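PDB 3WAJ: transmembrane oligosaccharyl transferase from Archaeoglobus fulgidus, which is an archaeal membrane protein of the STT3/AglB family, joining a helical transmembrane part of the GT-C clan to a soluble C-terminal part. Local coordinates for residues G575-N580 and V624-D629; F587-N592 and G617-M622; A633-G638 and S671-S676; I665-P670 and E744-Y749. One frame throughout, in Å; residues are numbered along the deposited sequence.

Contact 1: G575-N580 and V624-D629; sequences GNKYNN and VWAEGD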
# COMPACT_ATOMS: atom_id res chain seq x y z
N GLY A 575 -2.85 14.84 7.04
CA GLY A 575 -3.43 16.10 7.48
C GLY A 575 -4.66 16.53 6.67
O GLY A 575 -5.31 15.69 6.04
N ASN A 576 -5.00 17.81 6.71
CA ASN A 576 -6.13 18.37 5.94
C ASN A 576 -6.22 19.88 6.08
O ASN A 576 -5.62 20.46 6.99
CB ASN A 576 -7.47 17.76 6.37
CG ASN A 576 -7.78 18.00 7.84
OD1 ASN A 576 -7.89 19.15 8.31
ND2 ASN A 576 -7.93 16.91 8.59
N LYS A 577 -7.02 20.52 5.23
CA LYS A 577 -7.21 21.97 5.33
C LYS A 577 -8.43 22.38 6.15
O LYS A 577 -8.39 23.40 6.85
CB LYS A 577 -7.23 22.63 3.94
CG LYS A 577 -5.85 23.06 3.47
CD LYS A 577 -5.72 23.12 1.95
CE LYS A 577 -6.96 23.69 1.30
NZ LYS A 577 -6.86 23.59 -0.18
N TYR A 578 -9.49 21.59 6.10
CA TYR A 578 -10.73 21.95 6.80
C TYR A 578 -10.59 22.02 8.34
O TYR A 578 -11.24 22.84 8.99
CB TYR A 578 -11.90 21.04 6.37
CG TYR A 578 -11.67 19.58 6.67
CD1 TYR A 578 -11.15 18.72 5.70
CD2 TYR A 578 -11.98 19.04 7.91
CE1 TYR A 578 -10.95 17.38 5.96
CE2 TYR A 578 -11.78 17.70 8.18
CZ TYR A 578 -11.27 16.88 7.20
OH TYR A 578 -11.07 15.55 7.48
N ASN A 579 -9.74 21.17 8.93
CA ASN A 579 -9.43 21.25 10.37
C ASN A 579 -8.02 21.76 10.66
O ASN A 579 -7.51 21.63 11.78
CB ASN A 579 -9.67 19.91 11.07
CG ASN A 579 -11.14 19.60 11.27
OD1 ASN A 579 -11.97 20.51 11.41
ND2 ASN A 579 -11.48 18.32 11.29
N ASN A 580 -7.39 22.32 9.63
CA ASN A 580 -6.03 22.85 9.71
C ASN A 580 -5.00 21.92 10.38
O ASN A 580 -4.20 22.36 11.20
CB ASN A 580 -6.05 24.23 10.35
CG ASN A 580 -6.81 25.24 9.50
OD1 ASN A 580 -6.37 25.60 8.41
ND2 ASN A 580 -7.95 25.69 10.01
N VAL A 624 -8.94 15.94 -2.45
CA VAL A 624 -10.01 15.28 -1.69
C VAL A 624 -9.66 15.19 -0.20
O VAL A 624 -10.43 15.66 0.63
CB VAL A 624 -10.41 13.91 -2.26
CG1 VAL A 624 -11.50 13.26 -1.38
CG2 VAL A 624 -10.90 14.07 -3.69
N TRP A 625 -8.50 14.63 0.13
CA TRP A 625 -8.07 14.56 1.53
C TRP A 625 -8.02 15.94 2.20
O TRP A 625 -8.42 16.10 3.35
CB TRP A 625 -6.69 13.90 1.65
CG TRP A 625 -6.66 12.39 1.55
CD1 TRP A 625 -6.46 11.64 0.42
CD2 TRP A 625 -6.82 11.45 2.63
NE1 TRP A 625 -6.49 10.31 0.72
CE2 TRP A 625 -6.71 10.16 2.07
CE3 TRP A 625 -7.05 11.58 4.00
CZ2 TRP A 625 -6.82 8.99 2.85
CZ3 TRP A 625 -7.16 10.42 4.78
CH2 TRP A 625 -7.04 9.15 4.20
N ALA A 626 -7.50 16.93 1.46
CA ALA A 626 -7.32 18.27 2.01
C ALA A 626 -8.66 18.92 2.31
O ALA A 626 -8.82 19.58 3.33
CB ALA A 626 -6.48 19.17 1.06
N GLU A 627 -9.61 18.73 1.40
CA GLU A 627 -10.89 19.43 1.46
C GLU A 627 -11.96 18.71 2.27
O GLU A 627 -12.82 19.35 2.86
CB GLU A 627 -11.42 19.72 0.05
CG GLU A 627 -10.49 20.56 -0.81
CD GLU A 627 -10.34 21.98 -0.31
OE1 GLU A 627 -11.21 22.43 0.46
OE2 GLU A 627 -9.36 22.66 -0.69
N GLY A 628 -11.92 17.38 2.27
CA GLY A 628 -12.91 16.60 3.01
C GLY A 628 -13.90 15.83 2.15
O GLY A 628 -14.55 14.89 2.64
N ASP A 629 -14.05 16.21 0.89
CA ASP A 629 -14.96 15.50 -0.01
C ASP A 629 -14.66 15.72 -1.48
O ASP A 629 -13.77 16.50 -1.84
CB ASP A 629 -16.43 15.87 0.29
CG ASP A 629 -16.74 17.35 0.04
OD1 ASP A 629 -16.20 17.96 -0.90
OD2 ASP A 629 -17.57 17.90 0.81
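A626 and E627, in the last turn of helix 619-627, are met by the loop residues N576, K577 and Y578, so that a type I beta turn docks on a helix C-terminus. G575, at positive phi, leads the chain in. N576 follows with CB 3.6 Å from W625 O, while its amide swings away from the helix: chi1 of 60° sets CG between the backbone N and the carbonyl carbon. From there N576 OD1 accepts a bond of 2.8 Å from N579 N, an Asx motif that braces the turn from K577 to N580; asparagine suits the place because its short side chain reaches back to the main chain.

K577 opens the turn and grips the helix twice. K577 N gives a bond of 2.8 Å to A626 O, in the carbonyl plane and on a lone pair, a good use for a carbonyl of the final helical turn. The lysine side chain, bent at chi3, runs past A626 CB to E627, whose own chain bends at chi2 to meet it. The salt bridge joins K577 NZ to E627 OE2 at 2.7 Å, on the syn side of the carboxylate and 32° out of its plane. T589 O is a second acceptor for the ammonium. Alanine is small enough to let the lysine pass.

Y578 lays its ring beside the helix end, with N576 CG above one face, offset toward the rim, and W625 O near the plane at its edge. G628, at positive phi, has no side chain to obstruct the ring, and G628 CA lies 3.6 Å from Y578 CE1.

Contact 2: F587-N592 and G617-M622; sequences FFTAEN and GKYYAM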
# COMPACT_ATOMS: atom_id res chain seq x y z
N PHE A 587 -0.12 20.75 2.90
CA PHE A 587 1.06 21.40 2.34
C PHE A 587 0.88 21.57 0.82
O PHE A 587 0.91 22.69 0.31
CB PHE A 587 2.34 20.64 2.72
CG PHE A 587 3.58 21.26 2.15
CD1 PHE A 587 4.19 22.34 2.77
CD2 PHE A 587 4.14 20.78 0.96
CE1 PHE A 587 5.34 22.93 2.24
CE2 PHE A 587 5.30 21.36 0.42
CZ PHE A 587 5.89 22.44 1.06
N PHE A 588 0.65 20.48 0.10
CA PHE A 588 0.64 20.52 -1.38
C PHE A 588 -0.55 21.21 -2.04
O PHE A 588 -0.45 21.64 -3.19
CB PHE A 588 0.85 19.13 -1.99
CG PHE A 588 2.19 18.54 -1.67
CD1 PHE A 588 3.34 18.98 -2.32
CD2 PHE A 588 2.31 17.54 -0.70
CE1 PHE A 588 4.60 18.44 -2.01
CE2 PHE A 588 3.57 16.99 -0.37
CZ PHE A 588 4.71 17.45 -1.02
N THR A 589 -1.67 21.32 -1.33
CA THR A 589 -2.82 22.03 -1.90
C THR A 589 -2.95 23.43 -1.32
O THR A 589 -3.97 24.10 -1.52
CB THR A 589 -4.14 21.32 -1.65
OG1 THR A 589 -4.42 21.40 -0.25
CG2 THR A 589 -4.09 19.85 -2.11
N ALA A 590 -1.93 23.84 -0.57
CA ALA A 590 -1.95 25.16 0.06
C ALA A 590 -1.89 26.21 -1.04
O ALA A 590 -1.06 26.14 -1.96
CB ALA A 590 -0.79 25.31 1.02
N GLU A 591 -2.78 27.20 -0.93
CA GLU A 591 -2.96 28.17 -1.99
C GLU A 591 -2.13 29.44 -1.84
O GLU A 591 -2.24 30.34 -2.67
CB GLU A 591 -4.44 28.49 -2.15
CG GLU A 591 -5.21 27.35 -2.79
CD GLU A 591 -6.67 27.36 -2.42
OE1 GLU A 591 -7.13 28.39 -1.88
OE2 GLU A 591 -7.34 26.34 -2.67
N ASN A 592 -1.29 29.50 -0.82
CA ASN A 592 -0.25 30.53 -0.72
C ASN A 592 0.96 30.03 0.06
O ASN A 592 0.86 29.05 0.81
CB ASN A 592 -0.80 31.84 -0.13
CG ASN A 592 -1.50 31.63 1.19
OD1 ASN A 592 -0.85 31.51 2.24
ND2 ASN A 592 -2.83 31.56 1.15
N GLY A 617 -1.99 12.92 -12.00
CA GLY A 617 -3.04 11.96 -11.69
C GLY A 617 -3.46 11.88 -10.23
O GLY A 617 -4.65 11.73 -9.93
N LYS A 618 -2.50 11.99 -9.33
CA LYS A 618 -2.80 11.89 -7.92
C LYS A 618 -3.18 13.24 -7.31
O LYS A 618 -3.47 13.30 -6.11
CB LYS A 618 -1.62 11.28 -7.14
CG LYS A 618 -1.18 9.89 -7.60
CD LYS A 618 -0.10 9.35 -6.66
CE LYS A 618 0.23 7.89 -6.98
NZ LYS A 618 1.59 7.51 -6.44
N TYR A 619 -3.14 14.32 -8.10
CA TYR A 619 -3.42 15.62 -7.49
C TYR A 619 -4.83 15.67 -6.89
O TYR A 619 -5.03 16.18 -5.79
CB TYR A 619 -3.18 16.83 -8.42
CG TYR A 619 -3.49 18.11 -7.67
CD1 TYR A 619 -4.77 18.66 -7.69
CD2 TYR A 619 -2.54 18.71 -6.85
CE1 TYR A 619 -5.09 19.79 -6.96
CE2 TYR A 619 -2.84 19.85 -6.10
CZ TYR A 619 -4.11 20.39 -6.17
OH TYR A 619 -4.45 21.51 -5.45
N TYR A 620 -5.80 15.14 -7.62
CA TYR A 620 -7.19 15.12 -7.17
C TYR A 620 -7.31 14.46 -5.79
O TYR A 620 -7.99 14.96 -4.91
CB TYR A 620 -8.04 14.37 -8.20
CG TYR A 620 -9.51 14.25 -7.87
CD1 TYR A 620 -10.08 13.03 -7.54
CD2 TYR A 620 -10.36 15.36 -7.95
CE1 TYR A 620 -11.43 12.91 -7.27
CE2 TYR A 620 -11.71 15.25 -7.68
CZ TYR A 620 -12.24 14.02 -7.35
OH TYR A 620 -13.58 13.91 -7.09
N ALA A 621 -6.65 13.32 -5.64
CA ALA A 621 -6.61 12.61 -4.37
C ALA A 621 -6.10 13.50 -3.22
O ALA A 621 -6.61 13.43 -2.10
CB ALA A 621 -5.76 11.37 -4.49
N MET A 622 -5.08 14.32 -3.49
CA MET A 622 -4.57 15.22 -2.45
C MET A 622 -5.62 16.27 -2.10
O MET A 622 -5.83 16.61 -0.92
CB MET A 622 -3.24 15.87 -2.86
CG MET A 622 -2.11 14.86 -3.13
SD MET A 622 -0.46 15.58 -3.16
CE MET A 622 -0.54 16.57 -4.66
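A Met-aromatic contact between M622 and F588 joins the end of helix 584-588 to the first turn of helix 619-627. M622 SD lies 4.9 Å from the centroid of the F588 ring, 46° off the normal, so the sulfur approaches obliquely. The methionine chain runs out nearly straight to SD and then bends, chi3 -68°, which brings M622 CE to 4.0 Å from F588 CB. A flexible thioether suits this place, since it can follow the contour of the phenylalanine. F587 CD2 lies over the centre of the F588 ring, 3.7 Å above its plane.

T589, the first residue to leave the helix, packs its methyl beside this pair. T589 CG2 touches M622 CB at 4.1 Å and lies 3.7 Å from Y619 OH. The two branches thus do different work: the hydroxyl bonds to S585 O in the preceding helical turn, while the methyl packs on M622 and Y619. Y619, its CG anti to the backbone N (chi1 -180°), reaches across with the ring edge toward F588 O. All four residues are buried and no hydrogen bond links the segments: a Met-aromatic contact in a mainly apolar junction between the end of one helix and the start of another.

Contact 3: A633-G638 and S671-S676; sequences AEKYYG and SELYYS
S671 reaches the end of the 3-10 segment 634-636 with both of its polar groups. Its hydroxyl donates to K635 O, the distance from S671 OG to K635 O being 2.6 Å and the donor tilted 18° from the carbonyl plane. Its amide serves the next carbonyl along: S671 N lies 2.8 Å from Y636 O, nearly straight at the hydrogen (168°) though well above the plane of that carbonyl. Serine suits the place because its short side chain keeps a hydroxyl close to the backbone, where it can bond to K635 O. With chi1 at 69°, OG can also receive a weak bond from L673 N, resembling that of an ST turn.

Around these bonds lie apolar surfaces. The extended K635 side chain crosses L673 obliquely; L673 CD2 is 3.6 Å from K635 CD, its methyl packing on the methylenes CG to CE. Y636 CD2 brings the ring edge to 4.0 Å from Y674 N, and Y674 CB lies 3.7 Å from Y636 O.

Further out, Y636 OH bonds to E627 OE2 and Y674 OH to E615 O, and Y619 meets both tyrosine rings edge-to-face, which probably helps to place them from the side of helix 619-627. The result is a 3-10 end whose last carbonyls, those of K635 and Y636, are taken up by one serine in a turn that resembles an ST turn.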
# COMPACT_ATOMS: atom_id res chain seq x y z
N ALA A 633 -13.05 19.32 -3.98
CA ALA A 633 -11.86 19.07 -4.79
C ALA A 633 -12.07 19.47 -6.26
O ALA A 633 -11.11 19.78 -6.98
CB ALA A 633 -11.44 17.61 -4.68
N GLU A 634 -13.32 19.46 -6.70
CA GLU A 634 -13.62 19.74 -8.10
C GLU A 634 -13.33 21.19 -8.53
O GLU A 634 -13.32 21.50 -9.72
CB GLU A 634 -15.04 19.31 -8.45
CG GLU A 634 -15.18 17.79 -8.63
CD GLU A 634 -14.58 17.29 -9.94
OE1 GLU A 634 -14.31 18.12 -10.83
OE2 GLU A 634 -14.38 16.06 -10.08
N LYS A 635 -13.09 22.06 -7.57
CA LYS A 635 -12.75 23.44 -7.87
C LYS A 635 -11.31 23.56 -8.39
O LYS A 635 -10.89 24.63 -8.86
CB LYS A 635 -12.92 24.32 -6.62
CG LYS A 635 -11.79 24.15 -5.59
CD LYS A 635 -12.05 24.95 -4.30
CE LYS A 635 -10.92 24.74 -3.29
NZ LYS A 635 -10.81 25.81 -2.25
N TYR A 636 -10.55 22.47 -8.32
CA TYR A 636 -9.20 22.50 -8.86
C TYR A 636 -9.18 22.18 -10.37
O TYR A 636 -8.14 22.25 -11.01
CB TYR A 636 -8.26 21.58 -8.05
CG TYR A 636 -7.99 22.09 -6.64
CD1 TYR A 636 -8.63 21.54 -5.54
CD2 TYR A 636 -7.09 23.13 -6.42
CE1 TYR A 636 -8.38 22.01 -4.25
CE2 TYR A 636 -6.84 23.61 -5.13
CZ TYR A 636 -7.48 23.05 -4.06
OH TYR A 636 -7.22 23.53 -2.79
N TYR A 637 -10.35 21.89 -10.95
CA TYR A 637 -10.44 21.49 -12.35
C TYR A 637 -11.43 22.30 -13.19
O TYR A 637 -12.45 22.77 -12.67
CB TYR A 637 -10.72 19.98 -12.46
CG TYR A 637 -9.59 19.19 -11.85
CD1 TYR A 637 -8.43 18.93 -12.58
CD2 TYR A 637 -9.64 18.76 -10.52
CE1 TYR A 637 -7.37 18.24 -12.03
CE2 TYR A 637 -8.58 18.05 -9.96
CZ TYR A 637 -7.45 17.79 -10.72
OH TYR A 637 -6.38 17.10 -10.20
N GLY A 638 -11.10 22.49 -14.47
CA GLY A 638 -11.92 23.22 -15.42
C GLY A 638 -12.46 22.27 -16.45
O GLY A 638 -13.06 21.24 -16.09
N SER A 671 -8.10 24.17 -13.08
CA SER A 671 -8.68 25.52 -12.99
C SER A 671 -7.56 26.51 -12.66
O SER A 671 -6.42 26.10 -12.45
CB SER A 671 -9.73 25.58 -11.89
OG SER A 671 -9.13 25.47 -10.62
N GLU A 672 -7.90 27.79 -12.60
CA GLU A 672 -6.92 28.80 -12.20
C GLU A 672 -6.39 28.50 -10.79
O GLU A 672 -5.21 28.73 -10.49
CB GLU A 672 -7.52 30.20 -12.26
CG GLU A 672 -6.47 31.31 -12.30
CD GLU A 672 -7.06 32.66 -12.68
OE1 GLU A 672 -8.07 33.05 -12.07
OE2 GLU A 672 -6.51 33.31 -13.59
N LEU A 673 -7.25 27.96 -9.93
CA LEU A 673 -6.89 27.65 -8.55
C LEU A 673 -5.67 26.73 -8.45
O LEU A 673 -4.74 27.01 -7.70
CB LEU A 673 -8.06 27.02 -7.83
CG LEU A 673 -8.39 27.71 -6.52
CD1 LEU A 673 -8.79 29.16 -6.78
CD2 LEU A 673 -9.51 26.95 -5.85
N TYR A 674 -5.70 25.64 -9.20
CA TYR A 674 -4.59 24.70 -9.25
C TYR A 674 -3.22 25.40 -9.35
O TYR A 674 -2.30 25.12 -8.56
CB TYR A 674 -4.82 23.71 -10.40
CG TYR A 674 -3.65 22.78 -10.69
CD1 TYR A 674 -2.64 23.15 -11.58
CD2 TYR A 674 -3.56 21.53 -10.07
CE1 TYR A 674 -1.57 22.31 -11.85
CE2 TYR A 674 -2.49 20.68 -10.33
CZ TYR A 674 -1.51 21.08 -11.23
OH TYR A 674 -0.45 20.25 -11.50
N TYR A 675 -3.10 26.35 -10.28
CA TYR A 675 -1.83 27.01 -10.52
C TYR A 675 -1.29 27.83 -9.34
O TYR A 675 -0.14 28.27 -9.35
CB TYR A 675 -1.87 27.81 -11.82
CG TYR A 675 -2.12 26.89 -12.99
CD1 TYR A 675 -1.06 26.24 -13.61
CD2 TYR A 675 -3.42 26.63 -13.44
CE1 TYR A 675 -1.29 25.38 -14.67
CE2 TYR A 675 -3.65 25.77 -14.49
CZ TYR A 675 -2.58 25.15 -15.10
OH TYR A 675 -2.81 24.29 -16.17
N SER A 676 -2.13 28.00 -8.32
CA SER A 676 -1.71 28.67 -7.09
C SER A 676 -1.29 27.71 -5.99
O SER A 676 -0.74 28.12 -4.97
CB SER A 676 -2.83 29.56 -6.57
OG SER A 676 -2.94 30.69 -7.39

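Contact 4: I665-P670 and E744-Y749; sequences IPLRIP and EVLYKY
L667 to P670, with extended backbone angles, pass beside L746 and Y747 of helix 740-755, after an inverse gamma turn centred on P666 in which L667 N bonds to I665 O.

The main event is a CH-pi contact. P670 CG sits 3.6 Å from the centroid of the Y747 ring, only 8° off its normal, and P670 CD lies 3.6 Å from Y747 CE1. Proline suits the place well: its compact, puckered ring offers several C-H groups to an aromatic face, and it crosses the tyrosine at about a right angle. The Y747 chi2 of 16° turns that face to P670. L667 takes a place off to one side, where L667 CD2 touches Y747 CE1 and L746 CD1, each at 4.0 Å. Its chi1 of 173° holds CG anti to the backbone N and carries the branch toward the helix. I665 CG2 adds a looser touch, 4.4 Å from L746 CD1.

L667 faces the helix, while R668 points away from it, its NH1 in a salt bridge with E634 OE1 and its NE bonded to G638 O. With no hydrogen bond between the segments and nearly all the touching residues buried, adhesion here rests on dispersion and the pi face of one tyrosine.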
# COMPACT_ATOMS: atom_id res chain seq x y z
N ILE A 665 -9.88 15.90 -26.05
CA ILE A 665 -8.74 15.32 -25.36
C ILE A 665 -9.18 14.98 -23.93
O ILE A 665 -9.44 15.88 -23.13
CB ILE A 665 -7.51 16.25 -25.36
CG1 ILE A 665 -6.97 16.40 -26.78
CG2 ILE A 665 -6.42 15.71 -24.42
CD1 ILE A 665 -6.08 17.62 -26.97
N PRO A 666 -9.25 13.67 -23.62
CA PRO A 666 -9.79 13.19 -22.34
C PRO A 666 -8.78 13.43 -21.23
O PRO A 666 -8.25 12.49 -20.62
CB PRO A 666 -9.97 11.68 -22.58
CG PRO A 666 -8.84 11.35 -23.53
CD PRO A 666 -8.70 12.57 -24.44
N LEU A 667 -8.50 14.70 -21.01
CA LEU A 667 -7.66 15.15 -19.92
C LEU A 667 -8.31 16.41 -19.38
O LEU A 667 -8.39 17.42 -20.08
CB LEU A 667 -6.23 15.46 -20.39
CG LEU A 667 -5.35 16.10 -19.31
CD1 LEU A 667 -5.02 15.05 -18.23
CD2 LEU A 667 -4.07 16.72 -19.89
N ARG A 668 -8.80 16.35 -18.15
CA ARG A 668 -9.44 17.51 -17.55
C ARG A 668 -8.37 18.56 -17.21
O ARG A 668 -7.41 18.27 -16.51
CB ARG A 668 -10.21 17.09 -16.30
CG ARG A 668 -11.16 18.13 -15.78
CD ARG A 668 -12.55 17.58 -15.61
NE ARG A 668 -13.44 18.61 -15.09
CZ ARG A 668 -13.91 18.62 -13.85
NH1 ARG A 668 -13.60 17.64 -13.01
NH2 ARG A 668 -14.70 19.61 -13.45
N ILE A 669 -8.55 19.78 -17.73
CA ILE A 669 -7.60 20.88 -17.50
C ILE A 669 -7.80 21.49 -16.13
O ILE A 669 -8.94 21.74 -15.72
CB ILE A 669 -7.77 21.97 -18.57
CG1 ILE A 669 -7.49 21.39 -19.95
CG2 ILE A 669 -6.81 23.14 -18.31
CD1 ILE A 669 -6.23 20.50 -19.99
N PRO A 670 -6.69 21.73 -15.39
CA PRO A 670 -6.83 22.34 -14.05
C PRO A 670 -7.41 23.74 -14.14
O PRO A 670 -7.24 24.40 -15.18
CB PRO A 670 -5.38 22.40 -13.55
CG PRO A 670 -4.67 21.28 -14.28
CD PRO A 670 -5.31 21.28 -15.67
N GLU A 744 1.61 17.05 -18.31
CA GLU A 744 2.28 18.21 -17.73
C GLU A 744 2.51 19.29 -18.81
O GLU A 744 2.28 20.49 -18.57
CB GLU A 744 3.62 17.78 -17.10
CG GLU A 744 4.59 18.94 -16.89
CD GLU A 744 5.92 18.47 -16.27
OE1 GLU A 744 6.99 18.95 -16.71
OE2 GLU A 744 5.88 17.64 -15.34
N VAL A 745 2.95 18.86 -19.99
CA VAL A 745 3.11 19.77 -21.13
C VAL A 745 1.79 20.48 -21.40
O VAL A 745 1.75 21.69 -21.54
CB VAL A 745 3.63 19.05 -22.41
CG1 VAL A 745 3.51 19.96 -23.60
CG2 VAL A 745 5.09 18.63 -22.23
N LEU A 746 0.70 19.72 -21.45
CA LEU A 746 -0.60 20.33 -21.68
C LEU A 746 -1.05 21.27 -20.54
O LEU A 746 -1.62 22.34 -20.78
CB LEU A 746 -1.65 19.26 -21.99
CG LEU A 746 -1.38 18.48 -23.28
CD1 LEU A 746 -2.47 17.43 -23.54
CD2 LEU A 746 -1.26 19.44 -24.46
N TYR A 747 -0.79 20.88 -19.29
CA TYR A 747 -1.08 21.73 -18.14
C TYR A 747 -0.41 23.08 -18.31
O TYR A 747 -1.02 24.12 -18.07
CB TYR A 747 -0.52 21.10 -16.87
CG TYR A 747 -1.37 20.04 -16.24
CD1 TYR A 747 -2.40 19.43 -16.94
CD2 TYR A 747 -1.17 19.66 -14.93
CE1 TYR A 747 -3.20 18.46 -16.35
CE2 TYR A 747 -1.96 18.69 -14.32
CZ TYR A 747 -2.97 18.10 -15.04
OH TYR A 747 -3.74 17.12 -14.44
N LYS A 748 0.87 23.05 -18.70
CA LYS A 748 1.66 24.26 -18.90
C LYS A 748 1.12 25.09 -20.04
O LYS A 748 1.04 26.32 -19.95
CB LYS A 748 3.13 23.91 -19.17
CG LYS A 748 3.82 23.31 -17.99
CD LYS A 748 5.28 22.96 -18.29
CE LYS A 748 5.96 22.55 -16.98
NZ LYS A 748 7.24 21.83 -17.17
N TYR A 749 0.78 24.40 -21.13
CA TYR A 749 0.15 25.06 -22.28
C TYR A 749 -1.14 25.77 -21.87
O TYR A 749 -1.30 26.96 -22.14
CB TYR A 749 -0.12 24.04 -23.39
CG TYR A 749 -0.92 24.58 -24.56
CD1 TYR A 749 -0.39 25.56 -25.40
CD2 TYR A 749 -2.19 24.08 -24.84
CE1 TYR A 749 -1.12 26.04 -26.48
CE2 TYR A 749 -2.93 24.55 -25.91
CZ TYR A 749 -2.40 25.53 -26.73
OH TYR A 749 -3.15 25.97 -27.80

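Overall arrangement
The four contacts form a chain of neighbours in the soluble part. Contacts 1 and 2 share helix 619-627, their centres about 10 Å apart, and A626 CB packs 3.3 Å from T589 OG1. Contact 3 lies about 10 Å from contact 2, centre to centre, and a weak hydrogen bond links E591 OE2 to Y636 OH; it also touches contact 1, where V624 CG2 is 3.7 Å from A633 CB. Contacts 3 and 4 alternate along the sequence, with centres about 12 Å apart, and G638 N meets I669 O at 2.6 Å. Contacts 1 and 4 do not touch, their nearest atoms being about 10 Å apart. The zinc ion is bound by D47, D161 and H163, none of which belongs to these segments.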